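Probable outer membrane protein (Pseudomonas aeruginosa, PDB 3DWO) probably acts as an outer-membrane beta-barrel channel of the FadL family that takes up hydrophobic compounds such as long-chain fatty acids. Local coordinates at residues 56-61 / 128-133; 134-139 / 370-375; 406-411 / 425-430. One frame throughout, in Å; residues are numbered along the deposited sequence.

Contact 1: 56-61 / 128-133; sequences IKYNGD and PNWKGR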
loop_
_atom_site.group_PDB
_atom_site.type_symbol
_atom_site.label_atom_id
_atom_site.label_comp_id
_atom_site.label_asym_id
_atom_site.label_seq_id
_atom_site.Cartn_x
_atom_site.Cartn_y
_atom_site.Cartn_z
ATOM N N ILE A 56 0.308 -6.358 13.319
ATOM C CA ILE A 56 1.687 -5.868 13.260
ATOM C C ILE A 56 2.276 -5.695 14.657
ATOM O O ILE A 56 1.667 -5.055 15.519
ATOM C CB ILE A 56 1.776 -4.488 12.562
ATOM C CG1 ILE A 56 1.176 -4.555 11.162
ATOM C CG2 ILE A 56 3.229 -4.043 12.493
ATOM C CD1 ILE A 56 0.976 -3.182 10.516
ATOM N N LYS A 57 3.462 -6.252 14.872
ATOM C CA LYS A 57 4.128 -6.148 16.162
ATOM C C LYS A 57 5.644 -6.015 16.036
ATOM O O LYS A 57 6.244 -6.430 15.045
ATOM C CB LYS A 57 3.819 -7.372 17.024
ATOM C CG LYS A 57 2.388 -7.475 17.507
ATOM C CD LYS A 57 2.237 -8.726 18.356
ATOM C CE LYS A 57 0.782 -9.006 18.718
ATOM N NZ LYS A 57 0.664 -10.318 19.423
ATOM N N TYR A 58 6.251 -5.448 17.072
ATOM C CA TYR A 58 7.687 -5.250 17.125
ATOM C C TYR A 58 8.220 -5.893 18.385
ATOM O O TYR A 58 7.566 -5.880 19.423
ATOM C CB TYR A 58 8.016 -3.759 17.154
ATOM C CG TYR A 58 9.494 -3.435 17.264
ATOM C CD1 TYR A 58 10.082 -3.120 18.494
ATOM C CD2 TYR A 58 10.303 -3.416 16.127
ATOM C CE1 TYR A 58 11.450 -2.784 18.583
ATOM C CE2 TYR A 58 11.661 -3.089 16.208
ATOM C CZ TYR A 58 12.227 -2.773 17.432
ATOM O OH TYR A 58 13.568 -2.444 17.478
ATOM N N ASN A 59 9.413 -6.457 18.282
ATOM C CA ASN A 59 10.068 -7.074 19.418
ATOM C C ASN A 59 11.532 -6.679 19.231
ATOM O O ASN A 59 12.141 -7.016 18.221
ATOM C CB ASN A 59 9.908 -8.597 19.372
ATOM C CG ASN A 59 10.004 -9.233 20.744
ATOM O OD1 ASN A 59 9.052 -9.191 21.533
ATOM N ND2 ASN A 59 11.160 -9.815 21.046
ATOM N N GLY A 60 12.089 -5.952 20.189
ATOM C CA GLY A 60 13.467 -5.537 20.050
ATOM C C GLY A 60 13.851 -4.333 20.885
ATOM O O GLY A 60 13.179 -3.985 21.855
ATOM N N ASP A 61 14.939 -3.690 20.483
ATOM C CA ASP A 61 15.476 -2.544 21.200
ATOM C C ASP A 61 15.488 -1.278 20.362
ATOM O O ASP A 61 15.278 -1.314 19.149
ATOM C CB ASP A 61 16.916 -2.839 21.644
ATOM C CG ASP A 61 17.054 -4.190 22.329
ATOM O OD1 ASP A 61 16.244 -4.475 23.239
ATOM O OD2 ASP A 61 17.979 -4.958 21.960
ATOM N N PRO A 128 2.101 6.009 21.112
ATOM C CA PRO A 128 2.827 7.289 21.083
ATOM C C PRO A 128 4.103 7.382 21.903
ATOM O O PRO A 128 5.022 8.108 21.544
ATOM C CB PRO A 128 1.778 8.292 21.555
ATOM C CG PRO A 128 0.501 7.678 21.075
ATOM C CD PRO A 128 0.687 6.234 21.458
ATOM N N ASN A 129 4.163 6.658 23.012
ATOM C CA ASN A 129 5.349 6.726 23.840
ATOM C C ASN A 129 6.240 5.494 23.743
ATOM O O ASN A 129 7.068 5.261 24.623
ATOM C CB ASN A 129 4.955 6.973 25.298
ATOM C CG ASN A 129 5.926 7.894 26.003
ATOM O OD1 ASN A 129 6.152 9.030 25.561
ATOM N ND2 ASN A 129 6.520 7.415 27.093
ATOM N N TRP A 130 6.092 4.719 22.666
ATOM C CA TRP A 130 6.904 3.518 22.508
ATOM C C TRP A 130 8.371 3.846 22.214
ATOM O O TRP A 130 8.706 4.957 21.813
ATOM C CB TRP A 130 6.313 2.587 21.428
ATOM C CG TRP A 130 6.647 2.912 19.995
ATOM C CD1 TRP A 130 6.342 4.060 19.310
ATOM C CD2 TRP A 130 7.288 2.044 19.052
ATOM N NE1 TRP A 130 6.749 3.953 18.003
ATOM C CE2 TRP A 130 7.333 2.727 17.817
ATOM C CE3 TRP A 130 7.829 0.753 19.132
ATOM C CZ2 TRP A 130 7.899 2.162 16.665
ATOM C CZ3 TRP A 130 8.393 0.191 17.988
ATOM C CH2 TRP A 130 8.423 0.898 16.769
ATOM N N LYS A 131 9.236 2.861 22.430
ATOM C CA LYS A 131 10.675 3.016 22.253
ATOM C C LYS A 131 11.120 3.434 20.855
ATOM O O LYS A 131 12.221 3.951 20.684
ATOM C CB LYS A 131 11.385 1.722 22.640
ATOM C CG LYS A 131 11.135 0.559 21.683
ATOM C CD LYS A 131 11.855 -0.710 22.164
ATOM C CE LYS A 131 11.235 -1.255 23.447
ATOM N NZ LYS A 131 11.943 -2.470 23.943
ATOM N N GLY A 132 10.279 3.188 19.861
ATOM C CA GLY A 132 10.622 3.573 18.504
ATOM C C GLY A 132 9.907 4.834 18.046
ATOM O O GLY A 132 9.832 5.096 16.846
ATOM N N ARG A 133 9.399 5.631 18.985
ATOM C CA ARG A 133 8.663 6.851 18.630
ATOM C C ARG A 133 9.448 7.874 17.803
ATOM O O ARG A 133 8.843 8.685 17.090
ATOM C CB ARG A 133 8.091 7.525 19.891
ATOM C CG ARG A 133 9.122 8.007 20.905
ATOM C CD ARG A 133 8.435 8.583 22.140
ATOM N NE ARG A 133 9.381 9.026 23.166
ATOM C CZ ARG A 133 10.114 8.206 23.914
ATOM N NH1 ARG A 133 10.014 6.892 23.758
ATOM N NH2 ARG A 133 10.955 8.702 24.813
HETATM O O HOH W 1 14.452 -2.952 24.867
#
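The six-membered ring of W130 meets Y58 edge to face. The planes stand at 82° and the ring centroids lie 5.5 Å apart. The rim atom W130 CZ3 does the touching, 3.8 Å from Y58 CD1, and W130 CH2 sits over the same tyrosine face. Both residues are buried, and this is the tightly packed part of the contact. The phenol ring reaches the indole because CG of Y58 lies anti to the backbone N (chi1 178°). One face of the indole is lined from within its own segment: G132 N sits 3.3 Å above the plane, over its centre. W130 to R133 form a type I beta turn. The carbonyl O of W130 accepts from both R133 N and R133 NH1. W130 NE1 is hydrogen-bonded to A136 O, and W126 stacks on the indole.

The contact joins a barrel strand to a loop. Residues 56-59 belong to strand 44-63 of the FadL-type beta barrel, and the chain bends sharply at G60. Residues 128-133 lie in the loop between strands 110-125 and 138-153.

The other side is polar and more open. K131 passes the edge of the Y58 ring with CD and bends at chi3. Its NZ gives a hydrogen bond of 2.9 Å from K131 NZ to G60 O, nearly along the C=O axis. The same NZ donates to a water that in turn donates to D61 OD1. The carboxylate is therefore reached through water; D61 OD1 and K131 NZ are 4.8 Å apart. D61 itself is exposed. The carbonyl D61 O accepts a hydrogen bond of 2.6 Å from Y58 OH.

Contact 2: 134-139 / 370-375; sequences DFAVDT and DPRIPD. With C8E ((hydroxyethyloxy)tri(ethyloxy)octane), chain E; C8E ((hydroxyethyloxy)tri(ethyloxy)octane), chain D.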
loop_
_atom_site.group_PDB
_atom_site.type_symbol
_atom_site.label_atom_id
_atom_site.label_comp_id
_atom_site.label_asym_id
_atom_site.label_seq_id
_atom_site.Cartn_x
_atom_site.Cartn_y
_atom_site.Cartn_z
ATOM N N ASP A 134 10.778 7.851 17.888
ATOM C CA ASP A 134 11.585 8.793 17.103
ATOM C C ASP A 134 11.589 8.402 15.623
ATOM O O ASP A 134 12.058 9.160 14.780
ATOM C CB ASP A 134 13.044 8.840 17.581
ATOM C CG ASP A 134 13.216 9.528 18.938
ATOM O OD1 ASP A 134 12.257 10.147 19.450
ATOM O OD2 ASP A 134 14.340 9.448 19.492
ATOM N N PHE A 135 11.079 7.217 15.314
ATOM C CA PHE A 135 11.042 6.732 13.937
ATOM C C PHE A 135 9.642 6.701 13.361
ATOM O O PHE A 135 9.459 6.893 12.156
ATOM C CB PHE A 135 11.637 5.323 13.840
ATOM C CG PHE A 135 13.096 5.256 14.192
ATOM C CD1 PHE A 135 13.505 5.211 15.518
ATOM C CD2 PHE A 135 14.062 5.262 13.192
ATOM C CE1 PHE A 135 14.863 5.172 15.848
ATOM C CE2 PHE A 135 15.419 5.224 13.507
ATOM C CZ PHE A 135 15.818 5.180 14.841
ATOM N N ALA A 136 8.653 6.450 14.214
ATOM C CA ALA A 136 7.278 6.398 13.751
ATOM C C ALA A 136 6.266 6.233 14.865
ATOM O O ALA A 136 6.529 5.590 15.889
ATOM C CB ALA A 136 7.108 5.258 12.756
ATOM N N VAL A 137 5.107 6.842 14.656
ATOM C CA VAL A 137 3.998 6.719 15.583
ATOM C C VAL A 137 2.860 6.234 14.688
ATOM O O VAL A 137 2.549 5.045 14.667
ATOM C CB VAL A 137 3.639 8.065 16.254
ATOM C CG1 VAL A 137 2.418 7.886 17.162
ATOM C CG2 VAL A 137 4.820 8.559 17.087
ATOM N N ASP A 138 2.269 7.141 13.915
ATOM C CA ASP A 138 1.187 6.767 13.014
ATOM C C ASP A 138 1.529 6.916 11.530
ATOM O O ASP A 138 2.224 7.848 11.128
ATOM C CB ASP A 138 -0.066 7.590 13.313
ATOM C CG ASP A 138 -0.646 7.281 14.672
ATOM O OD1 ASP A 138 -0.296 6.221 15.238
ATOM O OD2 ASP A 138 -1.456 8.091 15.170
ATOM N N THR A 139 1.034 5.979 10.726
ATOM C CA THR A 139 1.243 5.997 9.285
ATOM C C THR A 139 -0.062 5.533 8.643
ATOM O O THR A 139 -0.565 4.452 8.946
ATOM C CB THR A 139 2.382 5.039 8.858
ATOM O OG1 THR A 139 3.606 5.425 9.494
ATOM C CG2 THR A 139 2.568 5.083 7.353
ATOM N N ASP A 370 11.651 0.415 8.126
ATOM C CA ASP A 370 11.342 1.033 9.407
ATOM C C ASP A 370 9.961 0.594 9.892
ATOM O O ASP A 370 9.293 -0.193 9.233
ATOM C CB ASP A 370 11.436 2.559 9.292
ATOM C CG ASP A 370 10.417 3.136 8.340
ATOM O OD1 ASP A 370 9.519 2.382 7.907
ATOM O OD2 ASP A 370 10.506 4.350 8.037
ATOM N N PRO A 371 9.518 1.096 11.055
ATOM C CA PRO A 371 8.207 0.727 11.614
ATOM C C PRO A 371 6.958 1.129 10.828
ATOM O O PRO A 371 5.890 0.561 11.048
ATOM C CB PRO A 371 8.235 1.369 13.004
ATOM C CG PRO A 371 9.719 1.430 13.319
ATOM C CD PRO A 371 10.276 1.912 12.018
ATOM N N ARG A 372 7.080 2.102 9.926
ATOM C CA ARG A 372 5.924 2.543 9.135
ATOM C C ARG A 372 5.378 1.418 8.258
ATOM O O ARG A 372 4.175 1.143 8.257
ATOM C CB ARG A 372 6.294 3.723 8.229
ATOM C CG ARG A 372 6.817 4.925 8.961
ATOM C CD ARG A 372 6.747 6.189 8.106
ATOM N NE ARG A 372 6.922 7.358 8.963
ATOM C CZ ARG A 372 8.061 8.018 9.122
ATOM N NH1 ARG A 372 9.156 7.653 8.467
ATOM N NH2 ARG A 372 8.108 9.027 9.978
ATOM N N ILE A 373 6.278 0.785 7.507
ATOM C CA ILE A 373 5.941 -0.311 6.597
ATOM C C ILE A 373 6.971 -1.420 6.836
ATOM O O ILE A 373 7.907 -1.589 6.056
ATOM C CB ILE A 373 6.061 0.122 5.117
ATOM C CG1 ILE A 373 5.334 1.452 4.877
ATOM C CG2 ILE A 373 5.488 -0.964 4.218
ATOM C CD1 ILE A 373 3.823 1.371 4.992
ATOM N N PRO A 374 6.817 -2.181 7.925
ATOM C CA PRO A 374 7.767 -3.256 8.219
ATOM C C PRO A 374 7.381 -4.596 7.601
ATOM O O PRO A 374 7.182 -5.566 8.328
ATOM C CB PRO A 374 7.730 -3.316 9.736
ATOM C CG PRO A 374 6.238 -3.129 10.005
ATOM C CD PRO A 374 5.868 -1.991 9.043
ATOM N N ASP A 375 7.275 -4.681 6.278
ATOM C CA ASP A 375 6.892 -5.971 5.712
ATOM C C ASP A 375 8.038 -6.778 5.114
ATOM O O ASP A 375 9.171 -6.308 5.008
ATOM C CB ASP A 375 5.751 -5.811 4.686
ATOM C CG ASP A 375 6.237 -5.411 3.321
ATOM O OD1 ASP A 375 7.137 -4.550 3.243
ATOM O OD2 ASP A 375 5.705 -5.947 2.324
HETATM C C1 C8E E . -7.285 2.426 5.122
HETATM C C2 C8E E . -6.114 1.566 5.210
HETATM C C3 C8E E . -5.711 0.964 3.943
HETATM C C4 C8E E . -6.262 -0.379 3.902
HETATM C C5 C8E E . -5.219 -1.306 3.414
HETATM C C6 C8E E . -5.831 -2.524 2.933
HETATM C C7 C8E E . -4.651 -3.347 2.763
HETATM C C8 C8E E . -4.949 -4.683 3.292
HETATM O O9 C8E E . -4.294 -5.893 2.977
HETATM C C10 C8E E . -4.285 -6.361 1.644
HETATM C C11 C8E E . -3.503 -7.636 1.701
HETATM O O12 C8E E . -2.188 -7.412 2.249
HETATM C C13 C8E E . -1.477 -8.611 2.668
HETATM C C14 C8E E . -0.436 -8.706 3.828
HETATM O O15 C8E E . -0.498 -8.258 5.212
HETATM C C16 C8E E . -0.006 -6.908 5.341
HETATM C C17 C8E E . 1.501 -6.801 5.619
HETATM O O18 C8E E . 2.040 -6.422 6.901
HETATM C C19 C8E E . 2.228 -4.983 7.019
HETATM C C20 C8E E . 3.638 -4.297 7.139
HETATM O O21 C8E E . 4.168 -3.619 5.997
HETATM C C1 C8E D . 9.700 0.836 4.601
HETATM C C2 C8E D . 8.974 2.032 5.014
HETATM C C3 C8E D . 8.533 2.902 3.932
HETATM C C4 C8E D . 7.754 3.970 4.533
HETATM C C5 C8E D . 6.886 4.575 3.492
HETATM C C6 C8E D . 5.790 5.298 4.111
HETATM C C7 C8E D . 5.442 6.201 3.028
HETATM C C8 C8E D . 3.968 6.339 2.962
HETATM O O9 C8E D . 3.224 7.548 2.907
HETATM C C10 C8E D . 3.343 8.473 3.971
HETATM C C11 C8E D . 2.456 9.623 3.609
HETATM O O12 C8E D . 3.214 10.670 2.980
HETATM C C13 C8E D . 3.333 11.913 3.737
HETATM C C14 C8E D . 4.385 12.220 4.851
HETATM O O15 C8E D . 5.301 13.340 5.039
HETATM C C16 C8E D . 6.581 13.105 4.417
HETATM C C17 C8E D . 7.626 12.431 5.327
HETATM O O18 C8E D . 7.504 12.367 6.764
HETATM C C19 C8E D . 8.117 13.493 7.446
HETATM C C20 C8E D . 9.230 13.330 8.548
HETATM O O21 C8E D . 8.842 13.286 9.930
HETATM O O HOH W 2 11.486 5.878 10.404
HETATM O O HOH W 3 4.954 7.510 10.778
#
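R372 lies across T139 and alongside A136, and it has the largest share of the area buried in this contact. The arginine and threonine side chains cross at about a right angle. R372 CB packs against T139 and is 4.0 Å from C4 of the detergent C8E of chain D. CG turns beside the backbone N (chi1 -58°), which brings R372 CG 3.3 Å from T139 OG1 and 3.8 Å from A136 CB. CD still has T139 OG1 as a neighbour. The chain is extended from CG to NE. R372 NE donates to a water at 2.7 Å, which also bonds to T139 OG1 and donates to D138 O. At the tip, the guanidinium turns one face to F135 O, which is 3.3 Å above the plane and offset toward the rim. This is a face contact with the oxygen; the angle at NH2 is too poor for a hydrogen bond. NH2 instead bonds to Q175 OE1. R372 NH1 forms a long salt bridge of 3.6 Å with D370 OD2.

Apolar contacts run beside this. F135 CB meets P371 CD, and A136 CB meets P371 CB at 4.1 Å. A second water donates to both F135 O and D370 OD2.

The segment 134-139 leads into barrel strand 138-153, where V137 and D138 form a classic beta bulge opposite S174. Residues 370-375 lie in a buried loop between strands 351-360 and 378-388, with an inverse gamma turn centred on P374. The octyl end of the chain D C8E runs past I373, with its C4 3.5 Å from I373 CG1.

Between the two segments, water bridges and apolar packing do the joining, and the buried arginine charge is probably balanced in part by D370.

Contact 3: 406-411 / 425-430; sequences VKEVPL and DGRATS. With C8E ((hydroxyethyloxy)tri(ethyloxy)octane), chain F.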
loop_
_atom_site.group_PDB
_atom_site.type_symbol
_atom_site.label_atom_id
_atom_site.label_comp_id
_atom_site.label_asym_id
_atom_site.label_seq_id
_atom_site.Cartn_x
_atom_site.Cartn_y
_atom_site.Cartn_z
ATOM N N VAL A 406 3.552 -13.593 6.356
ATOM C CA VAL A 406 4.664 -12.681 6.131
ATOM C C VAL A 406 5.851 -13.154 6.947
ATOM O O VAL A 406 5.705 -13.491 8.117
ATOM C CB VAL A 406 4.300 -11.248 6.579
ATOM C CG1 VAL A 406 5.398 -10.275 6.181
ATOM C CG2 VAL A 406 2.966 -10.842 5.969
ATOM N N LYS A 407 7.027 -13.196 6.339
ATOM C CA LYS A 407 8.192 -13.641 7.082
ATOM C C LYS A 407 8.610 -12.566 8.078
ATOM O O LYS A 407 8.427 -11.370 7.841
ATOM C CB LYS A 407 9.361 -13.955 6.144
ATOM C CG LYS A 407 9.907 -12.758 5.399
ATOM C CD LYS A 407 11.421 -12.880 5.206
ATOM C CE LYS A 407 11.809 -14.153 4.462
ATOM N NZ LYS A 407 13.291 -14.276 4.323
ATOM N N GLU A 408 9.151 -13.009 9.203
ATOM C CA GLU A 408 9.621 -12.107 10.239
ATOM C C GLU A 408 10.837 -11.376 9.669
ATOM O O GLU A 408 11.762 -12.008 9.148
ATOM C CB GLU A 408 10.006 -12.920 11.473
ATOM C CG GLU A 408 10.523 -12.110 12.638
ATOM C CD GLU A 408 10.853 -12.988 13.824
ATOM O OE1 GLU A 408 9.923 -13.611 14.382
ATOM O OE2 GLU A 408 12.041 -13.065 14.193
ATOM N N VAL A 409 10.832 -10.050 9.750
ATOM C CA VAL A 409 11.941 -9.269 9.217
ATOM C C VAL A 409 12.638 -8.422 10.256
ATOM O O VAL A 409 12.057 -8.057 11.275
ATOM C CB VAL A 409 11.480 -8.322 8.085
ATOM C CG1 VAL A 409 11.295 -9.103 6.793
ATOM C CG2 VAL A 409 10.176 -7.627 8.492
ATOM N N PRO A 410 13.911 -8.101 10.008
ATOM C CA PRO A 410 14.690 -7.280 10.935
ATOM C C PRO A 410 14.499 -5.789 10.678
ATOM O O PRO A 410 14.186 -5.372 9.566
ATOM C CB PRO A 410 16.121 -7.721 10.656
ATOM C CG PRO A 410 16.084 -7.959 9.161
ATOM C CD PRO A 410 14.779 -8.713 8.982
ATOM N N LEU A 411 14.662 -5.001 11.731
ATOM C CA LEU A 411 14.583 -3.554 11.651
ATOM C C LEU A 411 15.899 -3.081 12.249
ATOM O O LEU A 411 16.169 -3.311 13.428
ATOM C CB LEU A 411 13.405 -3.012 12.466
ATOM C CG LEU A 411 12.083 -2.830 11.715
ATOM C CD1 LEU A 411 11.693 -4.114 11.037
ATOM C CD2 LEU A 411 11.000 -2.400 12.685
ATOM N N ASP A 425 16.979 -1.923 16.727
ATOM C CA ASP A 425 17.620 -3.224 16.596
ATOM C C ASP A 425 16.596 -4.250 17.052
ATOM O O ASP A 425 16.515 -4.569 18.237
ATOM C CB ASP A 425 18.867 -3.328 17.467
ATOM C CG ASP A 425 19.576 -4.662 17.295
ATOM O OD1 ASP A 425 20.484 -4.967 18.098
ATOM O OD2 ASP A 425 19.224 -5.401 16.348
ATOM N N GLY A 426 15.798 -4.740 16.110
ATOM C CA GLY A 426 14.777 -5.709 16.446
ATOM C C GLY A 426 14.133 -6.297 15.211
ATOM O O GLY A 426 14.721 -6.288 14.133
ATOM N N ARG A 427 12.922 -6.821 15.363
ATOM C CA ARG A 427 12.223 -7.416 14.234
ATOM C C ARG A 427 10.717 -7.242 14.316
ATOM O O ARG A 427 10.134 -7.170 15.399
ATOM C CB ARG A 427 12.574 -8.897 14.128
ATOM C CG ARG A 427 12.586 -9.613 15.455
ATOM C CD ARG A 427 13.348 -10.925 15.365
ATOM N NE ARG A 427 14.610 -10.787 14.639
ATOM C CZ ARG A 427 14.770 -11.059 13.344
ATOM N NH1 ARG A 427 13.744 -11.491 12.619
ATOM N NH2 ARG A 427 15.953 -10.893 12.768
ATOM N N ALA A 428 10.093 -7.169 13.151
ATOM C CA ALA A 428 8.658 -6.996 13.072
ATOM C C ALA A 428 8.021 -8.300 12.650
ATOM O O ALA A 428 8.545 -9.022 11.798
ATOM C CB ALA A 428 8.320 -5.901 12.070
ATOM N N THR A 429 6.893 -8.607 13.271
ATOM C CA THR A 429 6.153 -9.806 12.954
ATOM C C THR A 429 4.788 -9.331 12.500
ATOM O O THR A 429 4.122 -8.573 13.208
ATOM C CB THR A 429 5.990 -10.715 14.179
ATOM O OG1 THR A 429 7.272 -11.222 14.571
ATOM C CG2 THR A 429 5.073 -11.882 13.846
ATOM N N SER A 430 4.385 -9.764 11.312
ATOM C CA SER A 430 3.104 -9.372 10.752
ATOM C C SER A 430 2.315 -10.571 10.282
ATOM O O SER A 430 2.876 -11.612 9.963
ATOM C CB SER A 430 3.306 -8.412 9.577
ATOM O OG SER A 430 3.864 -7.191 10.028
HETATM C C2 C8E F . 3.321 -20.958 5.463
HETATM C C3 C8E F . 4.760 -21.084 5.696
HETATM C C4 C8E F . 5.167 -19.954 6.523
HETATM C C5 C8E F . 6.372 -19.308 5.913
HETATM C C6 C8E F . 6.446 -17.883 6.238
HETATM C C7 C8E F . 6.012 -17.289 4.975
HETATM C C8 C8E F . 6.882 -16.145 4.601
HETATM O O9 C8E F . 7.381 -15.853 3.299
HETATM C C10 C8E F . 8.213 -16.804 2.659
HETATM C C11 C8E F . 8.557 -16.230 1.314
HETATM O O HOH W 4 2.591 -14.305 9.190
#
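V409 and A428 form a hydrogen-bonded pair in a beta hairpin of the barrel wall, made by strands 395-411 and 423-441. The axes of strands 409-411 and 425-430 come within 4.3 Å, with 139° between their directions.

Backbone bonds come first. V409 N gives to A428 O, and A428 N returns to V409 O at 2.9 Å. The next hydrogen-bonded pair is L411 with G426, where L411 N reaches G426 O at 2.7 Å and G426 N gives to L411 O. Between them, P410 faces R427 in a non-hydrogen-bonded pair. P410 CA makes a CA-H...O contact with G426 O. Past the paired residues, one water accepts from V406 N and donates to S430 O.

Apolar contacts lie on the face of V409, L411 and A428. L411 CD1 touches A428 CB at 4.0 Å, and V409 CG2 lies 4.4 Å from the same A428 CB. Y58 and P371 also pack on L411, and P374 on A428.

R427 shares the other face with P410, and E408 reaches it from the side. The E408 and R427 side chains cross at about a right angle. E408 is extended, with CG anti to the backbone N (chi1 180°), and its OE2 forms a salt bridge with R427 NH1, though the place of OE2 is less sure. D425 OD2 forms a salt bridge with K412 NZ.

P410 lies over one face of the R427 guanidinium: P410 CA is 4.1 Å above the plane, offset toward the rim, and P410 CB is 3.8 Å from R427 NH2.

Contact 2 is the most deeply set of the three: all its touching residues are buried. Contacts 1 and 3 each combine a buried side with an open one. Contacts 1 and 3 share a seam of the wall, since strands 44-63 and 423-441 are neighbours and D61 N bonds to D425 O. Contacts 1 and 2 meet where W130 CH2 packs on P371 CG. Contacts 2 and 3 meet through P374 CB and A428 CB. The chemistry differs with place. Contact 3 rests on backbone bonds between wall strands, contact 1 on an aromatic pair and a lysine, and contact 2 on a water-bridged arginine beside bound detergent.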